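PKS (PDB 4OQJ) probably catalyses, as a ketosynthase of an acyltransferase-less type I polyketide synthase, a chain-elongating condensation in the biosynthesis of oxazolomycin. Local coordinates at residues D98-I103 / V702-E707; G133-V138 / C183-S188; R391-S396 / E418-P423; L503-R508 / D679-H684; T614-A619 / G637-A642. One frame throughout, in Å; residues are numbered along the deposited sequence.

Contact 1. Residues D98-I103 / V702-E707; sequences DEAELI and VRHWAE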
# COMPACT_ATOMS: atom_id res chain seq x y z
N ASP A 98 -5.92 -24.86 -17.15
CA ASP A 98 -4.47 -24.65 -17.15
C ASP A 98 -4.12 -23.41 -16.36
O ASP A 98 -3.15 -23.41 -15.62
CB ASP A 98 -3.93 -24.53 -18.58
CG ASP A 98 -3.91 -25.86 -19.32
OD1 ASP A 98 -4.11 -26.91 -18.67
OD2 ASP A 98 -3.70 -25.85 -20.55
N GLU A 99 -4.91 -22.35 -16.50
CA GLU A 99 -4.58 -21.13 -15.76
C GLU A 99 -4.87 -21.33 -14.28
O GLU A 99 -4.08 -20.88 -13.44
CB GLU A 99 -5.35 -19.92 -16.29
CG GLU A 99 -5.18 -18.71 -15.36
CD GLU A 99 -5.43 -17.38 -16.04
OE1 GLU A 99 -4.44 -16.72 -16.43
OE2 GLU A 99 -6.61 -16.98 -16.16
N ALA A 100 -5.98 -22.00 -13.94
CA ALA A 100 -6.34 -22.20 -12.54
C ALA A 100 -5.23 -22.95 -11.80
O ALA A 100 -4.94 -22.68 -10.63
CB ALA A 100 -7.64 -22.96 -12.42
N GLU A 101 -4.66 -23.92 -12.49
CA GLU A 101 -3.57 -24.71 -11.94
C GLU A 101 -2.34 -23.85 -11.67
O GLU A 101 -1.63 -24.06 -10.69
CB GLU A 101 -3.22 -25.85 -12.90
CG GLU A 101 -1.98 -26.64 -12.52
CD GLU A 101 -1.75 -27.82 -13.46
OE1 GLU A 101 -0.69 -27.86 -14.12
OE2 GLU A 101 -2.64 -28.70 -13.53
N LEU A 102 -2.09 -22.88 -12.55
CA LEU A 102 -0.93 -22.02 -12.39
C LEU A 102 -1.08 -21.00 -11.24
O LEU A 102 -0.10 -20.64 -10.60
CB LEU A 102 -0.65 -21.27 -13.69
CG LEU A 102 -0.03 -22.08 -14.83
CD1 LEU A 102 0.27 -21.16 -16.00
CD2 LEU A 102 1.25 -22.80 -14.41
N ILE A 103 -2.30 -20.53 -11.00
CA ILE A 103 -2.51 -19.47 -10.01
C ILE A 103 -2.26 -19.97 -8.59
O ILE A 103 -2.77 -21.02 -8.17
CB ILE A 103 -3.95 -18.89 -10.09
CG1 ILE A 103 -4.21 -18.30 -11.47
CG2 ILE A 103 -4.14 -17.78 -9.05
CD1 ILE A 103 -5.69 -17.91 -11.72
N VAL A 702 -13.72 -27.86 -7.34
CA VAL A 702 -12.83 -28.48 -8.32
C VAL A 702 -11.38 -28.31 -7.90
O VAL A 702 -10.91 -27.20 -7.62
CB VAL A 702 -13.04 -27.86 -9.73
CG1 VAL A 702 -12.23 -28.60 -10.78
CG2 VAL A 702 -14.50 -27.85 -10.09
N ARG A 703 -10.65 -29.42 -7.84
CA ARG A 703 -9.24 -29.36 -7.48
C ARG A 703 -8.36 -28.86 -8.62
O ARG A 703 -8.44 -29.35 -9.74
CB ARG A 703 -8.76 -30.73 -7.03
CG ARG A 703 -7.26 -30.79 -6.72
CD ARG A 703 -6.91 -32.18 -6.20
NE ARG A 703 -5.47 -32.41 -6.07
CZ ARG A 703 -4.76 -32.13 -4.99
NH1 ARG A 703 -5.33 -31.56 -3.93
NH2 ARG A 703 -3.46 -32.40 -4.97
N HIS A 704 -7.55 -27.85 -8.33
CA HIS A 704 -6.56 -27.34 -9.26
C HIS A 704 -5.25 -27.29 -8.51
O HIS A 704 -5.09 -26.48 -7.59
CB HIS A 704 -6.93 -25.95 -9.80
CG HIS A 704 -8.26 -25.91 -10.48
ND1 HIS A 704 -8.43 -26.25 -11.81
CD2 HIS A 704 -9.49 -25.59 -10.02
CE1 HIS A 704 -9.70 -26.13 -12.14
NE2 HIS A 704 -10.37 -25.74 -11.07
N TRP A 705 -4.32 -28.16 -8.90
CA TRP A 705 -3.09 -28.32 -8.14
C TRP A 705 -1.97 -28.83 -9.04
O TRP A 705 -2.07 -29.91 -9.61
CB TRP A 705 -3.33 -29.28 -6.98
CG TRP A 705 -2.30 -29.18 -5.92
CD1 TRP A 705 -1.22 -30.00 -5.74
CD2 TRP A 705 -2.25 -28.21 -4.87
NE1 TRP A 705 -0.50 -29.59 -4.65
CE2 TRP A 705 -1.11 -28.49 -4.09
CE3 TRP A 705 -3.06 -27.13 -4.52
CZ2 TRP A 705 -0.76 -27.74 -2.98
CZ3 TRP A 705 -2.71 -26.38 -3.41
CH2 TRP A 705 -1.57 -26.68 -2.66
N ALA A 706 -0.93 -28.03 -9.18
CA ALA A 706 0.22 -28.39 -10.00
C ALA A 706 1.09 -29.37 -9.24
O ALA A 706 1.45 -29.11 -8.09
CB ALA A 706 1.01 -27.15 -10.38
N GLU A 707 1.43 -30.48 -9.88
CA GLU A 707 2.28 -31.48 -9.26
C GLU A 707 3.76 -31.10 -9.45
O GLU A 707 4.19 -30.80 -10.57
CB GLU A 707 1.99 -32.86 -9.85
CG GLU A 707 1.56 -33.92 -8.83
CD GLU A 707 0.37 -33.50 -7.96
OE1 GLU A 707 -0.79 -33.55 -8.44
OE2 GLU A 707 0.60 -33.13 -6.79
O HOH W 1 -4.81 -29.04 -11.70
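Glu101 OE2 accepts a hydrogen bond from a water at 2.9 Å, and the oxygen of that water accepts in turn from Trp705 N at 3.0 Å, so one solvent molecule joins the helix to the extended chain. The other carboxylate oxygen, Glu101 OE1, is held by a salt bridge to Arg151, which limits rotation of the group. With CG trans to the main-chain nitrogen (chi1 173°), the Glu101 side chain runs on extended and brings its aliphatic part over Ala706: Glu101 CG lies 3.7 Å from Ala706 CB. A second link goes through the hydroxyl of Tyr143, which hydrogen-bonds both Glu101 O and Ala706 N.

The second half of the contact is apolar against aromatic. Ala100 CB sits over one face of the His704 imidazole, 3.6 Å from the ring centroid and 20° off its normal, a CH-pi contact displaced toward the ND1 side, where Ala100 CB is 3.4 Å from His704 ND1. Ala90 touches both residues from a loop. Segment 702-707 passes across the side of helix 97-102, the two segments being 599 residues apart at their nearest ends. This is consistent with the linker that, in modular polyketide synthases, returns across the ketosynthase surface.

Contact 2. Residues G133-V138 / C183-S188; sequences GVYAGV and CGPSVS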
# COMPACT_ATOMS: atom_id res chain seq x y z
N GLY A 133 -12.49 -0.01 -4.13
CA GLY A 133 -11.06 -0.27 -4.08
C GLY A 133 -10.76 -1.59 -3.39
O GLY A 133 -11.64 -2.20 -2.78
N VAL A 134 -9.52 -2.04 -3.50
CA VAL A 134 -9.09 -3.24 -2.81
C VAL A 134 -7.62 -3.18 -2.42
O VAL A 134 -6.73 -2.91 -3.26
CB VAL A 134 -9.36 -4.53 -3.66
CG1 VAL A 134 -8.77 -4.43 -5.05
CG2 VAL A 134 -8.85 -5.78 -2.93
N TYR A 135 -7.37 -3.43 -1.13
CA TYR A 135 -6.03 -3.52 -0.57
C TYR A 135 -5.85 -4.91 0.03
O TYR A 135 -6.57 -5.31 0.93
CB TYR A 135 -5.82 -2.43 0.49
CG TYR A 135 -5.84 -1.04 -0.11
CD1 TYR A 135 -7.02 -0.34 -0.32
CD2 TYR A 135 -4.65 -0.45 -0.50
CE1 TYR A 135 -7.01 0.94 -0.90
CE2 TYR A 135 -4.63 0.81 -1.07
CZ TYR A 135 -5.79 1.49 -1.27
OH TYR A 135 -5.70 2.75 -1.85
N ALA A 136 -4.88 -5.65 -0.47
CA ALA A 136 -4.74 -7.04 -0.04
C ALA A 136 -3.31 -7.53 -0.17
O ALA A 136 -2.54 -7.00 -0.97
CB ALA A 136 -5.66 -7.92 -0.86
N GLY A 137 -2.96 -8.54 0.62
CA GLY A 137 -1.63 -9.12 0.56
C GLY A 137 -1.70 -10.63 0.70
O GLY A 137 -2.61 -11.14 1.33
N VAL A 138 -0.74 -11.34 0.12
CA VAL A 138 -0.61 -12.77 0.33
C VAL A 138 0.77 -13.08 0.87
O VAL A 138 1.70 -12.28 0.77
CB VAL A 138 -0.86 -13.57 -0.97
CG1 VAL A 138 -2.31 -13.36 -1.46
CG2 VAL A 138 0.13 -13.19 -2.05
N CYS A 183 -13.13 -0.91 -9.52
CA CYS A 183 -12.50 0.16 -10.29
C CYS A 183 -11.80 1.21 -9.42
O CYS A 183 -11.26 2.18 -9.94
CB CYS A 183 -13.54 0.84 -11.17
SG CYS A 183 -14.28 -0.32 -12.32
N GLY A 184 -11.84 1.02 -8.11
CA GLY A 184 -11.09 1.88 -7.21
C GLY A 184 -9.63 1.46 -7.22
O GLY A 184 -9.24 0.56 -7.96
N PRO A 185 -8.79 2.12 -6.41
CA PRO A 185 -7.40 1.69 -6.30
C PRO A 185 -7.32 0.23 -5.91
O PRO A 185 -7.98 -0.18 -4.96
CB PRO A 185 -6.83 2.56 -5.18
CG PRO A 185 -7.79 3.63 -4.98
CD PRO A 185 -9.13 3.12 -5.39
N SER A 186 -6.51 -0.53 -6.63
CA SER A 186 -6.33 -1.94 -6.35
C SER A 186 -4.84 -2.19 -6.16
O SER A 186 -4.05 -2.09 -7.10
CB SER A 186 -6.92 -2.78 -7.48
OG SER A 186 -8.31 -2.46 -7.61
N VAL A 187 -4.47 -2.47 -4.92
CA VAL A 187 -3.08 -2.40 -4.52
C VAL A 187 -2.71 -3.61 -3.67
O VAL A 187 -3.40 -3.94 -2.71
CB VAL A 187 -2.80 -1.10 -3.72
CG1 VAL A 187 -1.32 -0.98 -3.36
CG2 VAL A 187 -3.24 0.12 -4.51
N SER A 188 -1.62 -4.27 -4.03
CA SER A 188 -1.09 -5.32 -3.17
C SER A 188 -0.17 -4.68 -2.13
O SER A 188 0.75 -3.93 -2.47
CB SER A 188 -0.36 -6.40 -3.96
OG SER A 188 -1.26 -7.01 -4.87
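Three main-chain hydrogen bonds join Val134 and Ala136 to segment 183-188: Val134 N to Pro185 O (2.8 Å, 162°), Val187 N to Val134 O (2.8 Å) and Ala136 N to Val187 O (3.2 Å). Both polar backbone groups of Val134 therefore reach across to residues on either side of Ser186, the pattern of a parallel ladder; the strand axes diverge by 8°.

Side chains separate by face. On one, Tyr135 and Val187 lie alongside each other, with Tyr135 CE2 3.7 Å from Val187 CB, while the phenol oxygen passes Pro185, Tyr135 OH being 3.5 Å from Pro185 CB. On the other, Val134 CG1 occupies the crowded position between backbone N and carbonyl carbon (chi1 53°) and presses on Ser186, whose CB is only 3.5 Å from it. Ser186 OG bends back to donate to Gly184 O at 3.2 Å.

In the second shell, Ser206 of helix 195-209 bonds Tyr135 OH, and Lys169 O receives Ser188 OG. Helix 171-180 backs the serine face. Strand 186-190 is outermost within the chain, but Ser188 pairs antiparallel with a strand of the second subunit, continuing the sheet across the dimer interface, as is characteristic of the thiolase fold.

Contact 3. Residues R391-S396 / E418-P423; sequences RTLVPS and ETKEWP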
# COMPACT_ATOMS: atom_id res chain seq x y z
N ARG A 391 -22.30 -8.84 21.15
CA ARG A 391 -22.17 -8.33 22.53
C ARG A 391 -21.83 -9.47 23.48
O ARG A 391 -22.44 -9.66 24.55
CB ARG A 391 -23.44 -7.60 22.97
CG ARG A 391 -23.53 -6.18 22.40
CD ARG A 391 -24.82 -5.91 21.63
NE ARG A 391 -25.93 -5.49 22.50
CZ ARG A 391 -26.32 -4.23 22.71
NH1 ARG A 391 -25.71 -3.21 22.11
NH2 ARG A 391 -27.33 -3.99 23.53
N THR A 392 -20.82 -10.23 23.07
CA THR A 392 -20.40 -11.43 23.76
C THR A 392 -18.88 -11.54 23.79
O THR A 392 -18.22 -11.48 22.75
CB THR A 392 -21.00 -12.66 23.07
OG1 THR A 392 -22.44 -12.56 23.08
CG2 THR A 392 -20.56 -13.94 23.75
N LEU A 393 -18.33 -11.68 24.99
CA LEU A 393 -16.91 -11.97 25.15
C LEU A 393 -16.71 -13.46 24.96
O LEU A 393 -17.61 -14.23 25.30
CB LEU A 393 -16.40 -11.53 26.52
CG LEU A 393 -16.39 -10.04 26.87
CD1 LEU A 393 -16.03 -9.84 28.35
CD2 LEU A 393 -15.44 -9.27 25.99
N VAL A 394 -15.54 -13.86 24.45
CA VAL A 394 -15.21 -15.27 24.29
C VAL A 394 -13.83 -15.58 24.89
O VAL A 394 -13.03 -14.67 25.11
CB VAL A 394 -15.22 -15.70 22.80
CG1 VAL A 394 -16.58 -15.41 22.15
CG2 VAL A 394 -14.08 -15.00 22.03
N PRO A 395 -13.55 -16.87 25.15
CA PRO A 395 -12.30 -17.25 25.81
C PRO A 395 -11.06 -17.05 24.95
O PRO A 395 -11.12 -17.18 23.72
CB PRO A 395 -12.48 -18.74 26.10
CG PRO A 395 -13.94 -18.98 26.04
CD PRO A 395 -14.46 -18.02 25.02
N SER A 396 -9.96 -16.72 25.62
CA SER A 396 -8.63 -16.90 25.09
C SER A 396 -8.16 -18.25 25.65
O SER A 396 -8.28 -18.50 26.84
CB SER A 396 -7.72 -15.75 25.53
OG SER A 396 -6.50 -15.74 24.80
N GLU A 418 -13.85 -16.86 29.45
CA GLU A 418 -15.26 -17.28 29.50
C GLU A 418 -16.05 -16.72 28.34
O GLU A 418 -15.81 -15.59 27.89
CB GLU A 418 -15.95 -16.81 30.79
CG GLU A 418 -15.09 -16.68 32.02
CD GLU A 418 -15.78 -15.88 33.12
OE1 GLU A 418 -16.85 -16.32 33.60
OE2 GLU A 418 -15.27 -14.79 33.49
N THR A 419 -17.01 -17.50 27.86
CA THR A 419 -18.01 -16.96 26.98
C THR A 419 -19.12 -16.36 27.82
O THR A 419 -19.76 -17.06 28.60
CB THR A 419 -18.58 -18.02 26.02
OG1 THR A 419 -17.50 -18.66 25.32
CG2 THR A 419 -19.47 -17.35 25.01
N LYS A 420 -19.34 -15.06 27.68
CA LYS A 420 -20.35 -14.41 28.50
C LYS A 420 -20.73 -13.07 27.91
O LYS A 420 -20.03 -12.55 27.02
CB LYS A 420 -19.85 -14.21 29.93
CG LYS A 420 -18.63 -13.31 30.03
CD LYS A 420 -18.42 -12.88 31.48
CE LYS A 420 -17.33 -11.85 31.59
NZ LYS A 420 -17.02 -11.53 33.01
N GLU A 421 -21.82 -12.51 28.41
CA GLU A 421 -22.28 -11.22 27.93
C GLU A 421 -21.17 -10.20 28.12
O GLU A 421 -20.45 -10.21 29.13
CB GLU A 421 -23.54 -10.75 28.65
CG GLU A 421 -24.17 -9.51 27.99
CD GLU A 421 -25.24 -8.84 28.84
OE1 GLU A 421 -25.76 -9.49 29.78
OE2 GLU A 421 -25.56 -7.66 28.56
N TRP A 422 -21.02 -9.35 27.12
CA TRP A 422 -20.09 -8.25 27.15
C TRP A 422 -20.80 -7.13 27.90
O TRP A 422 -21.79 -6.59 27.40
CB TRP A 422 -19.70 -7.84 25.72
CG TRP A 422 -18.58 -6.87 25.61
CD1 TRP A 422 -18.20 -5.92 26.52
CD2 TRP A 422 -17.69 -6.74 24.50
NE1 TRP A 422 -17.13 -5.21 26.04
CE2 TRP A 422 -16.79 -5.70 24.80
CE3 TRP A 422 -17.57 -7.40 23.27
CZ2 TRP A 422 -15.78 -5.30 23.92
CZ3 TRP A 422 -16.57 -7.02 22.40
CH2 TRP A 422 -15.68 -5.98 22.73
N PRO A 423 -20.35 -6.80 29.13
CA PRO A 423 -21.12 -5.84 29.92
C PRO A 423 -21.23 -4.48 29.25
O PRO A 423 -20.28 -4.02 28.60
CB PRO A 423 -20.33 -5.74 31.24
CG PRO A 423 -19.48 -6.96 31.28
CD PRO A 423 -19.14 -7.25 29.86
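Main-chain hydrogen bonds set the register between Leu393 and Lys420. Leu393 N donates to Lys420 O at 2.8 Å and Lys420 N returns a bond to Leu393 O at 3.1 Å, the reciprocal ring of an antiparallel hydrogen-bonded pair; Thr392 and Glu421 form the adjoining non-hydrogen-bonded pair. A third bond, Trp422 N to Arg391 O, is 3.0 Å long and almost straight at the hydrogen (172°), yet its donor stands well above the carbonyl plane. CA-H groups add to the ladder, with Thr419 CA 3.2 Å from Leu393 O.

Apolar contact centres on Leu393. Its CD2 lies over the indole of Trp422, 3.9 Å from the centroid of the five-membered ring and 19° off the normal, a CH-pi contact. The extended first torsion of Trp422 (chi1 -171°) turns one indole face to the leucine, and the two side chains meet nearly at right angles. The leucine and lysine chains lie side by side, Leu393 CD1 4.0 Å from Lys420 CE.

At the far end, Pro395 and Thr419 meet at a slant: Thr419 OG1 approaches Pro395 CD at 3.1 Å, while hydrogen-bonding Ser46 O. The lysine ammonium has a long salt bridge with Glu418.

The two short strands form a separate two-stranded antiparallel sheet. Arg391 ends helix 376-390 in a Schellman motif and leads directly into strand 392-393; Met387 and Leu388 of that helix pack against Trp422, Ser324 holds the indole NE1, and Trp42 of helix 38-46 covers Thr392 and Val394.

Contact 4. Residues L503-R508 / D679-H684; sequences LALGRR and DWTVFH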
# COMPACT_ATOMS: atom_id res chain seq x y z
N LEU A 503 -31.12 -10.24 -2.60
CA LEU A 503 -30.95 -11.26 -3.63
C LEU A 503 -30.96 -10.67 -5.04
O LEU A 503 -30.23 -11.14 -5.91
CB LEU A 503 -32.05 -12.30 -3.50
CG LEU A 503 -31.96 -13.29 -2.32
CD1 LEU A 503 -33.25 -14.10 -2.25
CD2 LEU A 503 -30.77 -14.22 -2.45
N ALA A 504 -31.79 -9.65 -5.26
CA ALA A 504 -31.97 -9.04 -6.57
C ALA A 504 -30.83 -8.10 -6.92
O ALA A 504 -30.42 -8.02 -8.07
CB ALA A 504 -33.31 -8.28 -6.63
N LEU A 505 -30.34 -7.37 -5.92
CA LEU A 505 -29.37 -6.30 -6.13
C LEU A 505 -27.95 -6.71 -5.77
O LEU A 505 -26.99 -6.11 -6.24
CB LEU A 505 -29.75 -5.08 -5.30
CG LEU A 505 -31.08 -4.41 -5.64
CD1 LEU A 505 -31.47 -3.48 -4.50
CD2 LEU A 505 -31.01 -3.64 -6.95
N GLY A 506 -27.82 -7.75 -4.96
CA GLY A 506 -26.56 -8.04 -4.29
C GLY A 506 -25.95 -9.38 -4.64
O GLY A 506 -25.07 -9.86 -3.93
N ARG A 507 -26.40 -9.96 -5.75
CA ARG A 507 -25.91 -11.27 -6.19
C ARG A 507 -25.57 -11.22 -7.67
O ARG A 507 -26.27 -10.58 -8.45
CB ARG A 507 -26.97 -12.34 -5.92
CG ARG A 507 -27.18 -12.65 -4.44
CD ARG A 507 -25.99 -13.42 -3.90
NE ARG A 507 -26.08 -13.76 -2.48
CZ ARG A 507 -25.86 -12.91 -1.48
NH1 ARG A 507 -25.58 -11.64 -1.74
NH2 ARG A 507 -25.93 -13.34 -0.23
N ARG A 508 -24.48 -11.87 -8.08
CA ARG A 508 -24.10 -11.87 -9.48
C ARG A 508 -25.24 -12.46 -10.34
O ARG A 508 -25.86 -13.44 -9.95
CB ARG A 508 -22.82 -12.67 -9.70
CG ARG A 508 -22.33 -12.59 -11.13
CD ARG A 508 -20.96 -13.21 -11.28
NE ARG A 508 -19.90 -12.32 -10.81
CZ ARG A 508 -18.62 -12.49 -11.10
NH1 ARG A 508 -18.23 -13.51 -11.84
NH2 ARG A 508 -17.72 -11.63 -10.65
N ASP A 679 -34.09 -4.46 -14.71
CA ASP A 679 -33.25 -3.52 -14.01
C ASP A 679 -33.75 -3.48 -12.58
O ASP A 679 -34.69 -2.76 -12.26
CB ASP A 679 -33.29 -2.14 -14.66
CG ASP A 679 -32.28 -1.19 -14.05
OD1 ASP A 679 -31.90 -1.40 -12.87
OD2 ASP A 679 -31.86 -0.25 -14.75
N TRP A 680 -33.10 -4.25 -11.72
CA TRP A 680 -33.57 -4.40 -10.35
C TRP A 680 -33.41 -3.11 -9.55
O TRP A 680 -34.12 -2.91 -8.57
CB TRP A 680 -32.83 -5.54 -9.68
CG TRP A 680 -33.20 -6.84 -10.25
CD1 TRP A 680 -32.42 -7.65 -11.01
CD2 TRP A 680 -34.48 -7.50 -10.14
NE1 TRP A 680 -33.11 -8.78 -11.36
CE2 TRP A 680 -34.38 -8.71 -10.85
CE3 TRP A 680 -35.69 -7.18 -9.51
CZ2 TRP A 680 -35.45 -9.61 -10.95
CZ3 TRP A 680 -36.75 -8.07 -9.61
CH2 TRP A 680 -36.63 -9.27 -10.32
N THR A 681 -32.51 -2.23 -9.98
CA THR A 681 -32.37 -0.94 -9.32
C THR A 681 -33.61 -0.11 -9.55
O THR A 681 -34.17 0.47 -8.61
CB THR A 681 -31.13 -0.17 -9.82
OG1 THR A 681 -29.96 -0.89 -9.43
CG2 THR A 681 -31.06 1.22 -9.19
N VAL A 682 -34.08 -0.07 -10.79
CA VAL A 682 -35.32 0.65 -11.08
C VAL A 682 -36.50 -0.04 -10.40
O VAL A 682 -37.40 0.61 -9.86
CB VAL A 682 -35.59 0.75 -12.60
CG1 VAL A 682 -36.91 1.46 -12.86
CG2 VAL A 682 -34.45 1.48 -13.29
N PHE A 683 -36.50 -1.37 -10.42
CA PHE A 683 -37.59 -2.12 -9.81
C PHE A 683 -37.79 -1.78 -8.33
O PHE A 683 -38.93 -1.70 -7.86
CB PHE A 683 -37.33 -3.61 -9.96
CG PHE A 683 -38.46 -4.46 -9.50
CD1 PHE A 683 -39.63 -4.56 -10.25
CD2 PHE A 683 -38.37 -5.16 -8.31
CE1 PHE A 683 -40.67 -5.34 -9.83
CE2 PHE A 683 -39.43 -5.96 -7.88
CZ PHE A 683 -40.57 -6.05 -8.65
N HIS A 684 -36.69 -1.59 -7.60
CA HIS A 684 -36.74 -1.32 -6.15
C HIS A 684 -36.65 0.17 -5.78
O HIS A 684 -36.63 0.51 -4.60
CB HIS A 684 -35.62 -2.10 -5.45
CG HIS A 684 -35.86 -3.58 -5.39
ND1 HIS A 684 -36.81 -4.14 -4.56
CD2 HIS A 684 -35.31 -4.61 -6.07
CE1 HIS A 684 -36.82 -5.45 -4.73
NE2 HIS A 684 -35.92 -5.76 -5.64
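The Trp680 indole receives Ala504 CB on one face: the methyl is 3.6 Å above the ring plane, displaced toward the rim, and 4.1 Å from the centroid of the five-membered ring, a CH-pi contact. Phe683 CE2 lies at the indole edge, in its plane. The same Ala504 CB meets the His684 imidazole near its plane, at the edge, 3.8 Å from His684 NE2, while Phe683 CD2 covers one face of that imidazole. A single methyl is thus wedged between two aromatic groups one helical turn apart on helix 680-684.

Alongside, Leu505 CD2 reaches over the start of this helix, 3.6 Å from Trp680 C and 3.8 Å from Trp680 CB. Leu505 CG lies beside its backbone N and opposite the carbonyl carbon (chi1 -63°), which carries the branch toward the other segment. The packing joins the last turn of helix 496-505, in the C-terminal extension of the ketosynthase, to the first turn of helix 680-684. Asp679 caps the latter: its OD1 accepts from Val682 N at 3.3 Å and, weakly, from Thr681 N.

Around them, Trp672 stacks edge-to-face with Trp680, Leu466 and Val468 of strand 465-471 touch the indole, and Arg127 hydrogen-bonds Ala504 O. Glu687 takes the bond from His684 ND1.

Contact 5. Residues T614-A619 / G637-A642; sequences TAPVVA and GAQHTA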
# COMPACT_ATOMS: atom_id res chain seq x y z
N THR A 614 -37.17 -6.63 -22.12
CA THR A 614 -36.99 -6.46 -23.55
C THR A 614 -37.70 -7.59 -24.31
O THR A 614 -37.50 -7.76 -25.51
CB THR A 614 -35.48 -6.41 -23.92
OG1 THR A 614 -34.79 -7.56 -23.41
CG2 THR A 614 -34.85 -5.15 -23.34
N ALA A 615 -38.56 -8.32 -23.59
CA ALA A 615 -39.41 -9.34 -24.20
C ALA A 615 -40.38 -8.72 -25.22
O ALA A 615 -41.08 -7.77 -24.89
CB ALA A 615 -40.19 -10.07 -23.14
N PRO A 616 -40.44 -9.27 -26.44
CA PRO A 616 -41.42 -8.76 -27.40
C PRO A 616 -42.86 -8.91 -26.93
O PRO A 616 -43.21 -9.90 -26.26
CB PRO A 616 -41.19 -9.63 -28.65
CG PRO A 616 -39.82 -10.15 -28.51
CD PRO A 616 -39.55 -10.29 -27.04
N VAL A 617 -43.68 -7.92 -27.27
CA VAL A 617 -45.11 -7.99 -27.07
C VAL A 617 -45.73 -8.53 -28.34
O VAL A 617 -45.56 -7.94 -29.41
CB VAL A 617 -45.71 -6.61 -26.72
CG1 VAL A 617 -47.23 -6.69 -26.61
CG2 VAL A 617 -45.12 -6.07 -25.43
N VAL A 618 -46.45 -9.64 -28.22
CA VAL A 618 -47.23 -10.20 -29.33
C VAL A 618 -48.72 -9.92 -29.15
O VAL A 618 -49.33 -10.31 -28.14
CB VAL A 618 -47.00 -11.72 -29.47
CG1 VAL A 618 -47.81 -12.30 -30.64
CG2 VAL A 618 -45.53 -12.01 -29.66
N ALA A 619 -49.30 -9.23 -30.12
CA ALA A 619 -50.74 -9.01 -30.18
C ALA A 619 -51.28 -9.60 -31.48
O ALA A 619 -51.34 -8.92 -32.51
CB ALA A 619 -51.07 -7.52 -30.09
N GLY A 637 -44.53 -1.01 -31.06
CA GLY A 637 -44.11 -1.96 -32.06
C GLY A 637 -44.43 -3.39 -31.69
O GLY A 637 -43.56 -4.25 -31.70
N ALA A 638 -45.69 -3.65 -31.35
CA ALA A 638 -46.12 -4.99 -31.01
C ALA A 638 -46.09 -5.88 -32.24
O ALA A 638 -46.56 -5.49 -33.30
CB ALA A 638 -47.51 -4.98 -30.40
N GLN A 639 -45.54 -7.08 -32.10
CA GLN A 639 -45.50 -8.03 -33.19
C GLN A 639 -46.87 -8.69 -33.40
O GLN A 639 -47.70 -8.71 -32.49
CB GLN A 639 -44.41 -9.07 -32.92
CG GLN A 639 -43.02 -8.44 -32.78
CD GLN A 639 -41.96 -9.42 -32.31
OE1 GLN A 639 -42.20 -10.63 -32.24
NE2 GLN A 639 -40.77 -8.91 -31.99
N HIS A 640 -47.11 -9.21 -34.60
CA HIS A 640 -48.34 -9.93 -34.89
C HIS A 640 -48.18 -11.43 -34.65
O HIS A 640 -49.17 -12.16 -34.56
CB HIS A 640 -48.79 -9.66 -36.33
CG HIS A 640 -49.22 -8.24 -36.55
ND1 HIS A 640 -48.34 -7.24 -36.88
CD2 HIS A 640 -50.44 -7.66 -36.43
CE1 HIS A 640 -49.00 -6.10 -36.99
NE2 HIS A 640 -50.28 -6.32 -36.72
N THR A 641 -46.93 -11.88 -34.54
CA THR A 641 -46.63 -13.25 -34.13
C THR A 641 -45.15 -13.41 -33.76
O THR A 641 -44.35 -12.50 -33.99
CB THR A 641 -47.01 -14.26 -35.24
OG1 THR A 641 -46.20 -15.43 -35.10
CG2 THR A 641 -46.81 -13.66 -36.63
N ALA A 642 -44.81 -14.56 -33.18
CA ALA A 642 -43.43 -14.88 -32.82
C ALA A 642 -42.99 -16.19 -33.46
O ALA A 642 -43.78 -17.14 -33.57
CB ALA A 642 -43.28 -14.95 -31.30
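Val617 O and Ala619 N grip the two sides of Gln639 in the well-packed part of this contact. Gln639 N donates to Val617 O at 2.8 Å (144° at the hydrogen), and Ala619 N donates to Gln639 O at 2.9 Å (161°); both donors lie near the line of the carbonyl they approach. Val618, between the two bonds, is bridged to Gln639, but the touching chains run 100° apart, so the pairing stops after one bridge. Ala638 CB lies 4.2 Å from Val617 CG1 and 4.4 Å from Ala619 CB, with Leu633 of helix 627-635 closing over Ala619 and Ala638.

The outer side is looser. Val618 CG1 reaches Thr641 CA at 3.8 Å, and Val618 CG2 meets Ala642 CB at 4.0 Å, but Thr641 and Ala642 are poorly ordered and the model breaks at 644-645. The Gln639 chain extends alongside Pro616, its CD 3.7 Å from Pro616 CB.

Arg622 adds hydrogen bonds to Ala619 O and Ala638 O. Both direct hydrogen bonds across the contact are between backbone groups, with small apolar side chains filling in; they secure the turn after the helix to edge strand 617-618, while the chain beyond it is poorly ordered, consistent with mobility.

How the contacts relate
Contact 1 closes the longest loop in sequence, and the other four are nested within it. It lies beside contact 2, the nearest atoms about 9 Å apart and the centres 23 Å. Contact 2 belongs to the large ketosynthase sheet and the dimer interface; in ketosynthases generally, the nucleophilic cysteine follows the strand equivalent to 186-190, so contact 2 is probably the nearest in sequence to the active site. Contacts 4 and 5 lie on the same side of the chain's centre, about 8 Å apart at nearest atoms, contact 5 lying inside the loop closed by contact 4. Contact 3 is opposite them, its centre 63 Å from that of contact 5. The potassium ligands Ser292 and Lys294 belong to none of the five.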